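Local coordinates for lipoprotein (Colwellia psychrerythraea, PDB 3O0Y) that is of unknown function but is a putative lipoprotein of the DUF885 family, which belongs to a clan named for MA-type peptidases, at residues 208-211 / 217-220; 148-153 / 389-394; 166-171 / 247-252. All coordinates share one frame; numbering follows the deposited sequence.

Contact 1. Residues 208-211 / 217-220; sequences KGFT and QHPF
F210, in the last turn of helix 197-210, has a helical backbone, whereas H218 is extended (psi 151°) just before helix 219-228 and its CB is directed toward the F210 segment. The side chain of F210, with CG anti to its own nitrogen (chi1 -163°), brings its ring to that imidazole. H218 NE2 lies over one face of the F210 ring, displaced toward the rim, 3.4 Å from F210 CE2, while H218 CE1 is 3.5 Å from F210 CZ. The two rings approach obliquely, their planes inclined by 59° and their centroids 4.5 Å apart. The same NE2 is 3.0 Å from F210 O, which sits at the imidazole edge near its plane. At the edge of the F210 ring, F220 CE2 approaches F210 CZ to 3.7 Å. The other ring nitrogen, H218 ND1, accepts a nearly straight hydrogen bond of 3.0 Å from F220 N, the donor tilted somewhat from the imidazole plane. F210 also stacks on Y258 and, with F220, packs against P149. The bond from F220 N to H218 ND1 is the capping bond of helix 219-228, so in this helix-loop-helix connection the N-cap histidine of the second helix closes against the end of the first.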
ATOM      1  N   LYS A 208     -15.641   4.267 -16.972  1.00 15.16           N
ATOM      2  CA  LYS A 208     -16.750   3.690 -17.755  1.00 17.50           C
ATOM      3  C   LYS A 208     -17.372   2.485 -17.035  1.00 16.24           C
ATOM      4  O   LYS A 208     -18.594   2.382 -16.944  1.00 18.21           O
ATOM      5  CB  LYS A 208     -16.250   3.259 -19.126  1.00 17.15           C
ATOM      6  CG  LYS A 208     -17.304   2.836 -20.068  1.00 26.42           C
ATOM      7  CD  LYS A 208     -16.701   2.429 -21.450  1.00 32.73           C
ATOM      8  CE  LYS A 208     -16.371   3.653 -22.283  1.00 37.54           C
ATOM      9  NZ  LYS A 208     -14.961   3.682 -22.856  1.00 41.38           N
ATOM     10  N   GLY A 209     -16.537   1.582 -16.559  1.00 16.24           N
ATOM     11  CA  GLY A 209     -16.980   0.392 -15.846  1.00 16.73           C
ATOM     12  C   GLY A 209     -17.808   0.750 -14.615  1.00 17.77           C
ATOM     13  O   GLY A 209     -18.802   0.040 -14.251  1.00 18.51           O
ATOM     14  N   PHE A 210     -17.452   1.867 -13.989  1.00 16.14           N
ATOM     15  CA  PHE A 210     -18.109   2.279 -12.696  1.00 16.48           C
ATOM     16  C   PHE A 210     -19.624   2.559 -12.834  1.00 16.61           C
ATOM     17  O   PHE A 210     -20.420   2.164 -11.938  1.00 16.99           O
ATOM     18  CB  PHE A 210     -17.379   3.498 -12.080  1.00 15.90           C
ATOM     19  CG  PHE A 210     -17.694   3.752 -10.611  1.00 15.70           C
ATOM     20  CD1 PHE A 210     -16.984   3.110  -9.617  1.00 15.96           C
ATOM     21  CD2 PHE A 210     -18.670   4.654 -10.246  1.00 15.06           C
ATOM     22  CE1 PHE A 210     -17.228   3.408  -8.283  1.00 15.98           C
ATOM     23  CE2 PHE A 210     -18.934   4.931  -8.925  1.00 16.77           C
ATOM     24  CZ  PHE A 210     -18.222   4.299  -7.945  1.00 14.30           C
ATOM     25  N   THR A 211     -20.011   3.126 -13.979  1.00 16.60           N
ATOM     26  CA  THR A 211     -21.399   3.461 -14.293  1.00 16.82           C
ATOM     27  C   THR A 211     -22.000   2.599 -15.404  1.00 18.11           C
ATOM     28  O   THR A 211     -23.021   2.972 -15.999  1.00 18.84           O
ATOM     29  CB  THR A 211     -21.568   4.959 -14.662  1.00 18.06           C
ATOM     30  OG1 THR A 211     -20.982   5.223 -15.934  1.00 16.30           O
ATOM     31  CG2 THR A 211     -21.006   5.886 -13.548  1.00 17.74           C
ATOM     32  N   GLN A 217     -28.473  -1.162  -9.180  1.00 16.59           N
ATOM     33  CA  GLN A 217     -27.698  -2.361  -8.881  1.00 15.04           C
ATOM     34  C   GLN A 217     -26.201  -2.083  -8.611  1.00 14.52           C
ATOM     35  O   GLN A 217     -25.389  -3.024  -8.432  1.00 14.61           O
ATOM     36  CB  GLN A 217     -27.884  -3.417  -9.960  1.00 18.70           C
ATOM     37  CG  GLN A 217     -29.285  -4.179  -9.870  1.00 20.75           C
ATOM     38  CD  GLN A 217     -29.442  -4.945  -8.541  1.00 31.86           C
ATOM     39  OE1 GLN A 217     -28.467  -5.552  -8.023  1.00 32.50           O
ATOM     40  NE2 GLN A 217     -30.648  -4.867  -7.946  1.00 32.73           N
ATOM     41  N   HIS A 218     -25.899  -0.817  -8.389  1.00 13.20           N
ATOM     42  CA  HIS A 218     -24.523  -0.419  -8.169  1.00 12.79           C
ATOM     43  C   HIS A 218     -24.025  -0.974  -6.819  1.00 12.05           C
ATOM     44  O   HIS A 218     -24.792  -1.079  -5.821  1.00 12.80           O
ATOM     45  CB  HIS A 218     -24.404   1.093  -8.189  1.00 12.71           C
ATOM     46  CG  HIS A 218     -22.996   1.570  -8.336  1.00 16.36           C
ATOM     47  ND1 HIS A 218     -22.165   1.792  -7.245  1.00 14.08           N
ATOM     48  CD2 HIS A 218     -22.268   1.848  -9.448  1.00 17.24           C
ATOM     49  CE1 HIS A 218     -20.971   2.158  -7.699  1.00 18.45           C
ATOM     50  NE2 HIS A 218     -21.003   2.198  -9.029  1.00 15.74           N
ATOM     51  N   PRO A 219     -22.693  -1.229  -6.708  1.00 13.36           N
ATOM     52  CA  PRO A 219     -22.232  -1.677  -5.391  1.00 12.23           C
ATOM     53  C   PRO A 219     -22.511  -0.729  -4.247  1.00 10.88           C
ATOM     54  O   PRO A 219     -22.675  -1.180  -3.110  1.00 12.64           O
ATOM     55  CB  PRO A 219     -20.736  -1.868  -5.602  1.00 14.64           C
ATOM     56  CG  PRO A 219     -20.629  -2.270  -7.020  1.00 14.20           C
ATOM     57  CD  PRO A 219     -21.668  -1.507  -7.750  1.00 14.73           C
ATOM     58  N   PHE A 220     -22.528   0.558  -4.504  1.00 11.13           N
ATOM     59  CA  PHE A 220     -22.882   1.498  -3.422  1.00 11.19           C
ATOM     60  C   PHE A 220     -24.243   1.122  -2.806  1.00 11.89           C
ATOM     61  O   PHE A 220     -24.445   1.248  -1.602  1.00 10.79           O
ATOM     62  CB  PHE A 220     -22.953   2.930  -3.944  1.00 11.45           C
ATOM     63  CG  PHE A 220     -21.639   3.728  -3.872  1.00  9.52           C
ATOM     64  CD1 PHE A 220     -20.853   3.769  -2.757  1.00 13.53           C
ATOM     65  CD2 PHE A 220     -21.281   4.535  -4.970  1.00 13.79           C
ATOM     66  CE1 PHE A 220     -19.702   4.583  -2.718  1.00 12.09           C
ATOM     67  CE2 PHE A 220     -20.154   5.323  -4.933  1.00 11.99           C
ATOM     68  CZ  PHE A 220     -19.369   5.344  -3.805  1.00 13.25           C
TER

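Contact 2. Residues 148-153 / 389-394; sequences IPRVMQ and KSFPVE
R150 reaches F391 and P392 with its CG anti to the backbone N (chi1 179°) and a bend at chi2 (97°), which together carry the guanidinium clear of its helix to segment 389-394. There NH1 comes to 3.9 Å from F391 CD1, at the ring edge and in its plane, and NH2 is 3.9 Å from F391 CE1. Guanidinium and phenyl planes stand 46° apart, and the side chains cross at about a right angle. P392 adds a looser touch: its CD is 4.5 Å from R150 NH1, at the guanidinium edge near the plane. No hydrogen bond joins the two segments, which together bury only 85 Å², most of it on R150 and F391. R150 also makes a cation-pi interaction with W418, whose ring meets that of F391, so the two aromatic residues share the arginine. F391 follows strand 387-390, and backbone hydrogen bonds of K389 and F391 to I419 tie this stretch to neighbouring strand 416-419. Helix 144-154 meanwhile rests on helices 47-53, 161-172 and 219-228, with R150 bridging from this group of helices to the edge of the three-stranded sheet.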
ATOM      1  N   ILE A 148     -12.098   6.350  -2.644  1.00  9.06           N
ATOM      2  CA  ILE A 148     -13.169   6.848  -1.784  1.00  8.63           C
ATOM      3  C   ILE A 148     -14.336   5.834  -1.836  1.00  9.33           C
ATOM      4  O   ILE A 148     -14.896   5.439  -0.790  1.00 10.89           O
ATOM      5  CB  ILE A 148     -13.557   8.243  -2.194  1.00 10.04           C
ATOM      6  CG1 ILE A 148     -12.477   9.251  -1.765  1.00 10.54           C
ATOM      7  CG2 ILE A 148     -14.958   8.681  -1.593  1.00  8.77           C
ATOM      8  CD1 ILE A 148     -12.726  10.570  -2.426  1.00 12.54           C
ATOM      9  N   PRO A 149     -14.693   5.320  -3.028  1.00 11.37           N
ATOM     10  CA  PRO A 149     -15.754   4.251  -3.006  1.00 12.00           C
ATOM     11  C   PRO A 149     -15.353   3.029  -2.219  1.00 12.22           C
ATOM     12  O   PRO A 149     -16.153   2.458  -1.473  1.00 13.52           O
ATOM     13  CB  PRO A 149     -15.937   3.902  -4.478  1.00 12.51           C
ATOM     14  CG  PRO A 149     -15.608   5.129  -5.172  1.00 15.12           C
ATOM     15  CD  PRO A 149     -14.451   5.787  -4.409  1.00  9.28           C
ATOM     16  N   ARG A 150     -14.085   2.638  -2.312  1.00 12.57           N
ATOM     17  CA  ARG A 150     -13.620   1.488  -1.517  1.00 12.39           C
ATOM     18  C   ARG A 150     -13.755   1.692   0.013  1.00 10.92           C
ATOM     19  O   ARG A 150     -14.179   0.777   0.745  1.00 10.84           O
ATOM     20  CB  ARG A 150     -12.156   1.077  -1.903  1.00 13.32           C
ATOM     21  CG  ARG A 150     -11.593  -0.124  -1.085  1.00 21.91           C
ATOM     22  CD  ARG A 150     -11.635  -1.611  -1.674  1.00 39.81           C
ATOM     23  NE  ARG A 150     -10.871  -2.587  -0.811  1.00 45.20           N
ATOM     24  CZ  ARG A 150     -11.025  -3.927  -0.722  1.00 47.77           C
ATOM     25  NH1 ARG A 150     -11.937  -4.639  -1.427  1.00 48.00           N
ATOM     26  NH2 ARG A 150     -10.230  -4.561   0.127  1.00 49.28           N
ATOM     27  N   VAL A 151     -13.366   2.871   0.492  1.00 10.43           N
ATOM     28  CA  VAL A 151     -13.457   3.178   1.927  1.00 10.34           C
ATOM     29  C   VAL A 151     -14.927   3.167   2.360  1.00  9.22           C
ATOM     30  O   VAL A 151     -15.278   2.640   3.427  1.00 10.87           O
ATOM     31  CB  VAL A 151     -12.761   4.484   2.318  1.00  9.61           C
ATOM     32  CG1 VAL A 151     -13.121   4.917   3.782  1.00 10.47           C
ATOM     33  CG2 VAL A 151     -11.235   4.365   2.141  1.00 15.23           C
ATOM     34  N   MET A 152     -15.744   3.826   1.549  1.00 10.11           N
ATOM     35  CA  MET A 152     -17.155   3.945   1.875  1.00  9.70           C
ATOM     36  C   MET A 152     -17.822   2.565   1.931  1.00 11.14           C
ATOM     37  O   MET A 152     -18.682   2.333   2.772  1.00 11.46           O
ATOM     38  CB  MET A 152     -17.864   4.859   0.873  1.00  8.58           C
ATOM     39  CG  MET A 152     -17.541   6.364   1.017  1.00 10.84           C
ATOM     40  SD  MET A 152     -18.456   7.507  -0.093  1.00  4.29           S
ATOM     41  CE  MET A 152     -20.154   7.092   0.559  1.00 13.35           C
ATOM     42  N   GLN A 153     -17.389   1.614   1.095  1.00 10.47           N
ATOM     43  CA  GLN A 153     -18.055   0.340   1.017  1.00  9.67           C
ATOM     44  C   GLN A 153     -17.478  -0.644   2.020  1.00 13.12           C
ATOM     45  O   GLN A 153     -18.159  -1.589   2.427  1.00 13.25           O
ATOM     46  CB  GLN A 153     -17.989  -0.217  -0.406  1.00 11.36           C
ATOM     47  CG  GLN A 153     -18.787   0.580  -1.414  1.00 11.20           C
ATOM     48  CD  GLN A 153     -18.518   0.190  -2.845  1.00 15.09           C
ATOM     49  OE1 GLN A 153     -17.987  -0.882  -3.131  1.00 15.97           O
ATOM     50  NE2 GLN A 153     -18.785   1.123  -3.755  1.00 10.99           N
ATOM     51  N   LYS A 389     -10.118 -12.698   4.413  1.00  8.46           N
ATOM     52  CA  LYS A 389     -11.300 -12.524   3.577  1.00 10.40           C
ATOM     53  C   LYS A 389     -10.930 -12.648   2.099  1.00 10.72           C
ATOM     54  O   LYS A 389      -9.841 -12.294   1.719  1.00 10.01           O
ATOM     55  CB  LYS A 389     -11.929 -11.152   3.742  1.00  9.59           C
ATOM     56  CG  LYS A 389     -12.579 -10.926   5.115  1.00 15.87           C
ATOM     57  CD  LYS A 389     -13.314  -9.528   5.216  1.00 23.27           C
ATOM     58  CE  LYS A 389     -14.659  -9.465   4.477  1.00 30.46           C
ATOM     59  NZ  LYS A 389     -15.544  -8.168   4.704  1.00 33.92           N
ATOM     60  N   SER A 390     -11.870 -13.154   1.292  1.00  9.07           N
ATOM     61  CA  SER A 390     -11.668 -13.183  -0.144  1.00 10.61           C
ATOM     62  C   SER A 390     -12.134 -11.849  -0.688  1.00 10.22           C
ATOM     63  O   SER A 390     -13.115 -11.281  -0.182  1.00 13.65           O
ATOM     64  CB  SER A 390     -12.383 -14.382  -0.799  1.00 12.27           C
ATOM     65  OG  SER A 390     -13.753 -14.387  -0.462  1.00 12.74           O
ATOM     66  N   PHE A 391     -11.518 -11.344  -1.746  1.00  9.63           N
ATOM     67  CA  PHE A 391     -12.071 -10.208  -2.426  1.00 11.36           C
ATOM     68  C   PHE A 391     -13.452 -10.578  -2.965  1.00 12.14           C
ATOM     69  O   PHE A 391     -13.669 -11.678  -3.447  1.00 11.70           O
ATOM     70  CB  PHE A 391     -11.211  -9.754  -3.593  1.00 10.36           C
ATOM     71  CG  PHE A 391      -9.963  -9.060  -3.210  1.00 11.83           C
ATOM     72  CD1 PHE A 391      -9.989  -7.754  -2.773  1.00 13.94           C
ATOM     73  CD2 PHE A 391      -8.744  -9.654  -3.332  1.00 11.33           C
ATOM     74  CE1 PHE A 391      -8.824  -7.068  -2.494  1.00 12.51           C
ATOM     75  CE2 PHE A 391      -7.570  -8.979  -3.000  1.00 11.50           C
ATOM     76  CZ  PHE A 391      -7.603  -7.696  -2.584  1.00 12.59           C
ATOM     77  N   PRO A 392     -14.421  -9.657  -2.845  1.00 15.95           N
ATOM     78  CA  PRO A 392     -15.769  -9.943  -3.383  1.00 18.12           C
ATOM     79  C   PRO A 392     -15.704 -10.143  -4.895  1.00 19.01           C
ATOM     80  O   PRO A 392     -14.854  -9.543  -5.545  1.00 16.44           O
ATOM     81  CB  PRO A 392     -16.562  -8.653  -3.083  1.00 19.49           C
ATOM     82  CG  PRO A 392     -15.751  -7.885  -2.052  1.00 20.27           C
ATOM     83  CD  PRO A 392     -14.317  -8.360  -2.157  1.00 17.01           C
ATOM     84  N   VAL A 393     -16.680 -10.875  -5.429  1.00 21.46           N
ATOM     85  CA  VAL A 393     -16.718 -11.219  -6.855  1.00 23.44           C
ATOM     86  C   VAL A 393     -16.737  -9.955  -7.735  1.00 24.63           C
ATOM     87  O   VAL A 393     -16.065  -9.891  -8.783  1.00 24.40           O
ATOM     88  CB  VAL A 393     -17.882 -12.153  -7.146  1.00 25.45           C
ATOM     89  CG1 VAL A 393     -18.251 -12.074  -8.623  1.00 28.33           C
ATOM     90  CG2 VAL A 393     -17.562 -13.598  -6.672  1.00 25.84           C
ATOM     91  N   GLU A 394     -17.381  -8.899  -7.247  1.00 25.56           N
ATOM     92  CA  GLU A 394     -17.447  -7.611  -7.956  1.00 27.09           C
ATOM     93  C   GLU A 394     -16.157  -6.915  -8.147  1.00 25.98           C
ATOM     94  O   GLU A 394     -16.053  -6.065  -9.038  1.00 26.28           O
ATOM     95  CB  GLU A 394     -18.362  -6.601  -7.226  1.00 29.79           C
ATOM     96  CG  GLU A 394     -19.616  -7.196  -6.634  1.00 35.03           C
ATOM     97  CD  GLU A 394     -19.426  -7.824  -5.236  1.00 36.87           C
ATOM     98  OE1 GLU A 394     -19.190  -7.061  -4.255  1.00 40.38           O
ATOM     99  OE2 GLU A 394     -19.615  -9.078  -5.125  1.00 38.06           O
TER

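Contact 3. Residues 166-171 / 247-252; sequences DYIVRL and IAKVSQ
No aromatic ring or planar side-chain group carries the meeting of I168 and L171 with K249 and V250; the flat group involved is the peptide carbonyl of I168, whose O lies 3.8 Å from K249 CG. The rest is aliphatic. K249 bends at chi2 (-61°), which lays its methylene chain across I168 at about a right angle, so that K249 CE rests 3.8 Å from I168 CG2. L171 CB meets K249 CB at 3.7 Å, and their CA atoms, 6.0 Å apart, are the nearest pair between the segments. Beyond CB, L171 CD1 makes a looser contact of 4.3 Å with V250 CG2. With an alanine in place of K249, the chain beyond CB would be gone, and the CG2 methyl and carbonyl O of I168 would probably lose the cover that the lysine methylenes give them. Locally the two axes run nearly parallel, 12° apart with a closest approach of 9.3 Å. Toward the N-terminal side of the same partner helix, I168 packs on L242, Q245 and V246. Both L171 and V250 touch F220, so helix 219-228 lies against this seam, while M152 of helix 144-154 packs on L171, beside the interface between helices 161-172 and 236-268.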
ATOM      1  N   ASP A 166     -25.017   9.482   7.235  1.00 11.58           N
ATOM      2  CA  ASP A 166     -23.647   9.913   6.832  1.00 11.59           C
ATOM      3  C   ASP A 166     -23.168   9.404   5.446  1.00 12.03           C
ATOM      4  O   ASP A 166     -22.470  10.119   4.665  1.00 12.22           O
ATOM      5  CB  ASP A 166     -22.612   9.473   7.846  1.00 12.61           C
ATOM      6  CG  ASP A 166     -22.737  10.161   9.216  1.00 13.43           C
ATOM      7  OD1 ASP A 166     -23.391  11.201   9.332  1.00 15.85           O
ATOM      8  OD2 ASP A 166     -22.195   9.594  10.210  1.00 14.64           O
ATOM      9  N   TYR A 167     -23.576   8.179   5.122  1.00 10.26           N
ATOM     10  CA  TYR A 167     -23.271   7.559   3.817  1.00  9.67           C
ATOM     11  C   TYR A 167     -23.987   8.304   2.699  1.00 11.00           C
ATOM     12  O   TYR A 167     -23.383   8.646   1.682  1.00  8.75           O
ATOM     13  CB  TYR A 167     -23.686   6.078   3.909  1.00  9.43           C
ATOM     14  CG  TYR A 167     -23.340   5.142   2.805  1.00 10.91           C
ATOM     15  CD1 TYR A 167     -22.098   4.538   2.755  1.00 12.08           C
ATOM     16  CD2 TYR A 167     -24.255   4.861   1.781  1.00 12.42           C
ATOM     17  CE1 TYR A 167     -21.809   3.533   1.773  1.00  9.18           C
ATOM     18  CE2 TYR A 167     -23.985   3.857   0.830  1.00 11.34           C
ATOM     19  CZ  TYR A 167     -22.750   3.257   0.798  1.00 10.57           C
ATOM     20  OH  TYR A 167     -22.455   2.309  -0.152  1.00 12.84           O
ATOM     21  N   ILE A 168     -25.253   8.657   2.937  1.00 10.41           N
ATOM     22  CA  ILE A 168     -26.049   9.388   1.967  1.00 10.11           C
ATOM     23  C   ILE A 168     -25.489  10.772   1.694  1.00 10.09           C
ATOM     24  O   ILE A 168     -25.400  11.225   0.532  1.00 10.71           O
ATOM     25  CB  ILE A 168     -27.545   9.403   2.418  1.00  9.62           C
ATOM     26  CG1 ILE A 168     -28.107   7.999   2.227  1.00 10.43           C
ATOM     27  CG2 ILE A 168     -28.372  10.438   1.625  1.00 10.29           C
ATOM     28  CD1 ILE A 168     -29.363   7.735   3.094  1.00 10.88           C
ATOM     29  N   VAL A 169     -25.149  11.444   2.776  1.00 10.90           N
ATOM     30  CA  VAL A 169     -24.600  12.795   2.718  1.00 11.60           C
ATOM     31  C   VAL A 169     -23.258  12.800   1.943  1.00 11.39           C
ATOM     32  O   VAL A 169     -22.975  13.712   1.155  1.00 11.10           O
ATOM     33  CB  VAL A 169     -24.482  13.358   4.113  1.00 12.38           C
ATOM     34  CG1 VAL A 169     -23.632  14.598   4.120  1.00 14.12           C
ATOM     35  CG2 VAL A 169     -25.934  13.623   4.654  1.00 14.23           C
ATOM     36  N   ARG A 170     -22.456  11.771   2.185  1.00 10.15           N
ATOM     37  CA  ARG A 170     -21.194  11.638   1.424  1.00 11.11           C
ATOM     38  C   ARG A 170     -21.432  11.458  -0.063  1.00 11.36           C
ATOM     39  O   ARG A 170     -20.817  12.163  -0.903  1.00 11.29           O
ATOM     40  CB  ARG A 170     -20.350  10.497   2.025  1.00 11.19           C
ATOM     41  CG  ARG A 170     -19.583  11.013   3.239  1.00 11.56           C
ATOM     42  CD  ARG A 170     -18.523  10.006   3.716  1.00 11.98           C
ATOM     43  NE  ARG A 170     -17.470  10.642   4.523  1.00 10.79           N
ATOM     44  CZ  ARG A 170     -16.688   9.988   5.370  1.00 14.93           C
ATOM     45  NH1 ARG A 170     -16.771   8.671   5.500  1.00  9.07           N
ATOM     46  NH2 ARG A 170     -15.758  10.654   6.025  1.00 14.16           N
ATOM     47  N   LEU A 171     -22.352  10.547  -0.410  1.00 10.77           N
ATOM     48  CA  LEU A 171     -22.699  10.335  -1.836  1.00 11.29           C
ATOM     49  C   LEU A 171     -23.171  11.597  -2.543  1.00 12.02           C
ATOM     50  O   LEU A 171     -22.833  11.832  -3.707  1.00 13.30           O
ATOM     51  CB  LEU A 171     -23.742   9.205  -1.995  1.00 11.11           C
ATOM     52  CG  LEU A 171     -23.349   7.792  -1.549  1.00 11.34           C
ATOM     53  CD1 LEU A 171     -24.587   6.909  -1.594  1.00 12.45           C
ATOM     54  CD2 LEU A 171     -22.230   7.175  -2.328  1.00 12.33           C
ATOM     55  N   ILE A 247     -30.142   5.014  -3.605  1.00 11.71           N
ATOM     56  CA  ILE A 247     -30.319   4.879  -5.049  1.00 13.37           C
ATOM     57  C   ILE A 247     -30.442   6.221  -5.725  1.00 12.38           C
ATOM     58  O   ILE A 247     -29.886   6.408  -6.810  1.00 14.71           O
ATOM     59  CB  ILE A 247     -31.572   4.014  -5.408  1.00 11.58           C
ATOM     60  CG1 ILE A 247     -31.344   2.576  -4.937  1.00 11.89           C
ATOM     61  CG2 ILE A 247     -31.865   4.151  -6.933  1.00 12.82           C
ATOM     62  CD1 ILE A 247     -32.643   1.685  -4.884  1.00 14.11           C
ATOM     63  N   ALA A 248     -31.188   7.134  -5.115  1.00 13.43           N
ATOM     64  CA  ALA A 248     -31.328   8.482  -5.642  1.00 13.10           C
ATOM     65  C   ALA A 248     -29.985   9.220  -5.741  1.00 14.45           C
ATOM     66  O   ALA A 248     -29.682   9.837  -6.770  1.00 13.74           O
ATOM     67  CB  ALA A 248     -32.308   9.287  -4.827  1.00 13.95           C
ATOM     68  N   LYS A 249     -29.170   9.176  -4.694  1.00 13.14           N
ATOM     69  CA  LYS A 249     -27.852   9.826  -4.812  1.00 13.40           C
ATOM     70  C   LYS A 249     -26.986   9.195  -5.884  1.00 12.95           C
ATOM     71  O   LYS A 249     -26.232   9.889  -6.573  1.00 14.22           O
ATOM     72  CB  LYS A 249     -27.103   9.829  -3.488  1.00 13.58           C
ATOM     73  CG  LYS A 249     -27.782  10.551  -2.340  1.00 14.05           C
ATOM     74  CD  LYS A 249     -27.999  11.991  -2.630  1.00 19.36           C
ATOM     75  CE  LYS A 249     -28.563  12.712  -1.401  1.00 23.96           C
ATOM     76  NZ  LYS A 249     -28.899  14.109  -1.727  1.00 26.29           N
ATOM     77  N   VAL A 250     -27.012   7.888  -5.975  1.00 12.06           N
ATOM     78  CA  VAL A 250     -26.135   7.173  -6.921  1.00 13.07           C
ATOM     79  C   VAL A 250     -26.558   7.593  -8.332  1.00 13.46           C
ATOM     80  O   VAL A 250     -25.707   7.951  -9.177  1.00 12.58           O
ATOM     81  CB  VAL A 250     -26.188   5.666  -6.738  1.00 12.84           C
ATOM     82  CG1 VAL A 250     -25.494   4.898  -7.907  1.00 12.51           C
ATOM     83  CG2 VAL A 250     -25.558   5.226  -5.382  1.00 14.65           C
ATOM     84  N   SER A 251     -27.872   7.569  -8.595  1.00 12.67           N
ATOM     85  CA  SER A 251     -28.404   7.892  -9.913  1.00 14.30           C
ATOM     86  C   SER A 251     -28.232   9.329 -10.256  1.00 14.70           C
ATOM     87  O   SER A 251     -27.875   9.692 -11.393  1.00 16.50           O
ATOM     88  CB  SER A 251     -29.912   7.555  -9.962  1.00 15.36           C
ATOM     89  OG  SER A 251     -30.427   7.910 -11.222  1.00 22.28           O
ATOM     90  N   GLN A 252     -28.538  10.190  -9.312  1.00 15.87           N
ATOM     91  CA  GLN A 252     -28.593  11.605  -9.614  1.00 16.83           C
ATOM     92  C   GLN A 252     -27.287  12.380  -9.438  1.00 15.85           C
ATOM     93  O   GLN A 252     -27.106  13.461 -10.065  1.00 13.46           O
ATOM     94  CB  GLN A 252     -29.665  12.256  -8.770  1.00 18.22           C
ATOM     95  CG  GLN A 252     -31.061  11.672  -9.058  1.00 21.89           C
ATOM     96  CD  GLN A 252     -32.099  12.073  -8.018  1.00 26.93           C
ATOM     97  OE1 GLN A 252     -31.931  13.055  -7.293  1.00 29.63           O
ATOM     98  NE2 GLN A 252     -33.212  11.319  -7.971  1.00 30.81           N
TER

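How the contacts relate
From the N terminus the chain first enters contact 2 at 148-153, whose partner, 389-394, closes the widest loop, with 235 residues between. Inside it, contact 3 opens at 166-171 and closes at 247-252 with 75 residues between. Contact 1, 208-211 with 217-220, is innermost, with five residues between its segments. All three are therefore nested and none cross. Helices 144-154 and 161-172 are consecutive, as are 219-228 and 236-268. A probable hydrogen bond of 2.7 Å between F220 O and Y167 OH links contact 1 to contact 3, and M152 CE, 3.7 Å from R170 CB, links contact 2 to contact 3. The inner two contacts join helices, whereas contact 2 ties this helical group to the sheet.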